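Long-range contact in pyridoxal kinase (Lactobacillus plantarum, PDB 3IBQ), which probably phosphorylates pyridoxal, using ATP as phosphate donor: residues Val137-Thr142 against His175-Asp180. Residues are numbered along the deposited sequence; the frame is centred on the assembly and turned at random.
With ATP (adenosine-5'-triphosphate), chain B.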
# COMPACT_ATOMS: atom_id res chain seq x y z
N VAL A 137 0.99 7.40 -7.49
CA VAL A 137 0.35 6.11 -7.67
C VAL A 137 -0.56 5.78 -6.52
O VAL A 137 -0.21 6.00 -5.41
CB VAL A 137 1.41 4.96 -7.83
CG1 VAL A 137 0.81 3.63 -7.84
CG2 VAL A 137 2.36 5.15 -8.91
N ILE A 138 -1.73 5.26 -6.80
CA ILE A 138 -2.59 4.72 -5.78
C ILE A 138 -2.84 3.22 -6.01
O ILE A 138 -2.89 2.76 -7.13
CB ILE A 138 -3.88 5.51 -5.55
CG1 ILE A 138 -4.80 5.41 -6.79
CG2 ILE A 138 -3.53 6.94 -5.07
CD1 ILE A 138 -6.21 5.72 -6.59
N LEU A 139 -3.02 2.48 -4.94
CA LEU A 139 -3.15 1.07 -5.12
C LEU A 139 -4.42 0.43 -4.57
O LEU A 139 -4.34 -0.54 -3.88
CB LEU A 139 -1.90 0.36 -4.58
CG LEU A 139 -0.53 0.79 -5.07
CD1 LEU A 139 0.56 0.48 -4.06
CD2 LEU A 139 -0.26 0.33 -6.43
N PRO A 140 -5.56 0.97 -4.88
CA PRO A 140 -6.77 0.37 -4.38
C PRO A 140 -7.05 -1.06 -4.89
O PRO A 140 -6.69 -1.40 -5.95
CB PRO A 140 -7.84 1.28 -4.94
CG PRO A 140 -7.33 1.71 -6.14
CD PRO A 140 -5.89 1.98 -5.88
N ASN A 141 -7.74 -1.83 -4.08
CA ASN A 141 -8.33 -3.03 -4.54
C ASN A 141 -9.68 -2.63 -5.16
O ASN A 141 -10.06 -1.52 -5.14
CB ASN A 141 -8.52 -4.06 -3.45
CG ASN A 141 -9.46 -3.63 -2.38
OD1 ASN A 141 -10.42 -2.97 -2.61
ND2 ASN A 141 -9.16 -4.03 -1.20
N THR A 142 -10.38 -3.63 -5.66
CA THR A 142 -11.67 -3.49 -6.27
C THR A 142 -12.75 -2.87 -5.40
O THR A 142 -13.46 -2.05 -5.86
CB THR A 142 -12.09 -4.80 -6.91
OG1 THR A 142 -11.13 -5.14 -7.89
CG2 THR A 142 -13.33 -4.62 -7.58
N HIS A 175 -1.17 7.71 -11.57
CA HIS A 175 -1.73 6.45 -11.95
C HIS A 175 -2.55 5.73 -10.90
O HIS A 175 -2.13 5.60 -9.81
CB HIS A 175 -0.63 5.51 -12.33
CG HIS A 175 0.41 6.08 -13.21
ND1 HIS A 175 0.30 6.09 -14.57
CD2 HIS A 175 1.62 6.63 -12.94
CE1 HIS A 175 1.37 6.62 -15.10
NE2 HIS A 175 2.20 6.94 -14.14
N ALA A 176 -3.70 5.25 -11.30
CA ALA A 176 -4.56 4.45 -10.47
C ALA A 176 -4.33 3.00 -10.90
O ALA A 176 -4.51 2.68 -12.02
CB ALA A 176 -5.94 4.80 -10.66
N VAL A 177 -3.91 2.18 -9.96
CA VAL A 177 -3.64 0.80 -10.20
C VAL A 177 -4.50 -0.04 -9.32
O VAL A 177 -4.38 0.01 -8.13
CB VAL A 177 -2.11 0.42 -10.00
CG1 VAL A 177 -1.86 -0.98 -10.29
CG2 VAL A 177 -1.24 1.24 -10.79
N ILE A 178 -5.39 -0.79 -9.93
CA ILE A 178 -6.26 -1.66 -9.17
C ILE A 178 -5.51 -2.98 -8.99
O ILE A 178 -5.16 -3.56 -9.92
CB ILE A 178 -7.63 -1.84 -9.78
CG1 ILE A 178 -8.37 -0.50 -9.84
CG2 ILE A 178 -8.36 -2.89 -9.06
CD1 ILE A 178 -9.67 -0.57 -10.36
N THR A 179 -5.28 -3.40 -7.75
CA THR A 179 -4.35 -4.51 -7.37
C THR A 179 -4.78 -6.01 -7.26
O THR A 179 -3.99 -6.90 -7.18
CB THR A 179 -3.69 -4.17 -6.02
OG1 THR A 179 -4.68 -4.02 -5.04
CG2 THR A 179 -2.84 -2.92 -6.14
N ASP A 180 -6.03 -6.26 -7.20
CA ASP A 180 -6.44 -7.61 -6.96
C ASP A 180 -7.34 -8.11 -8.09
O ASP A 180 -8.26 -8.82 -7.84
CB ASP A 180 -7.24 -7.61 -5.67
CG ASP A 180 -8.45 -6.69 -5.78
OD1 ASP A 180 -8.53 -5.94 -6.72
OD2 ASP A 180 -9.33 -6.79 -4.97
PG ATP B . -4.32 -7.94 2.00
O1G ATP B . -3.72 -9.24 2.55
O2G ATP B . -5.73 -7.86 2.36
O3G ATP B . -3.39 -6.75 2.07
PB ATP B . -4.61 -6.54 -0.31
O1B ATP B . -4.02 -5.59 0.65
O2B ATP B . -5.96 -6.21 -0.87
O3B ATP B . -4.67 -7.92 0.44
PA ATP B . -4.18 -8.32 -2.35
O1A ATP B . -5.45 -8.28 -3.04
O2A ATP B . -3.94 -9.48 -1.45
O3A ATP B . -3.72 -7.04 -1.51
O5' ATP B . -3.07 -8.22 -3.42
C5' ATP B . -1.73 -8.23 -3.07
C4' ATP B . -0.98 -8.86 -4.20
O4' ATP B . -0.36 -10.03 -3.73
C3' ATP B . -1.80 -9.27 -5.42
O3' ATP B . -1.66 -8.31 -6.38
C2' ATP B . -0.97 -10.36 -5.94
O2' ATP B . 0.16 -9.70 -6.50
C1' ATP B . -0.52 -11.04 -4.68
N9 ATP B . -1.39 -12.11 -4.15
C8 ATP B . -2.29 -12.00 -3.24
N7 ATP B . -2.85 -13.17 -2.98
C5 ATP B . -2.31 -14.06 -3.73
C6 ATP B . -2.47 -15.51 -3.99
N6 ATP B . -3.32 -16.25 -3.29
N1 ATP B . -1.70 -16.01 -4.90
C2 ATP B . -0.85 -15.30 -5.59
N3 ATP B . -0.63 -14.03 -5.42
C4 ATP B . -1.33 -13.36 -4.52
O HOH W 1 -4.07 -3.01 -2.23
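L139 lays its CD2 methyl beside CB of V177, 4.0 Å away, the two side chains running alongside each other in one direction, while its CB meets CG2 of T179, whose side chain crosses that of the leucine at about a right angle. This is a worked example of two neighbouring parallel strands of a ribokinase-like alpha/beta fold carrying their pairing beyond regular sheet into a nucleotide site. The pairing begins with I138 N bonded to H175 O and V177 N bonded to I138 O, breaks at P140 N, which has no hydrogen to give V177 O, and resumes at P140 O, which accepts from T179 N over 3.0 Å. V177 O instead meets L139 CA and P140 CD. On the face of I138 and A176, CG1 of the isoleucine lies 3.8 Å from A176 CA; L139 turns the other way, onto A218 and I221 of helix 213-226. A water links L139 O, to which it donates, and T179 OG1.

At the C-terminal end, D180 holds the start of helix 142-149. A chi1 of 59° tucks the carboxylate back over its own main chain, toward T142: OD1 accepts from T142 N at 3.1 Å and from T142 OG1 at 3.0 Å, both on the syn side but from opposite faces of the carboxylate plane. Replacing D180 by alanine would remove the acceptor that T142 N and OG1 share, and the helix start would probably be less firmly held. N141, the N-cap residue, packs CB 3.2 Å from D180 OD2, while its ND2 is held by G111 O and its side chain lies about 4 Å from a bound magnesium ion. The nucleotide closes the series: its ribose O3' donates to T179 O at 2.8 Å.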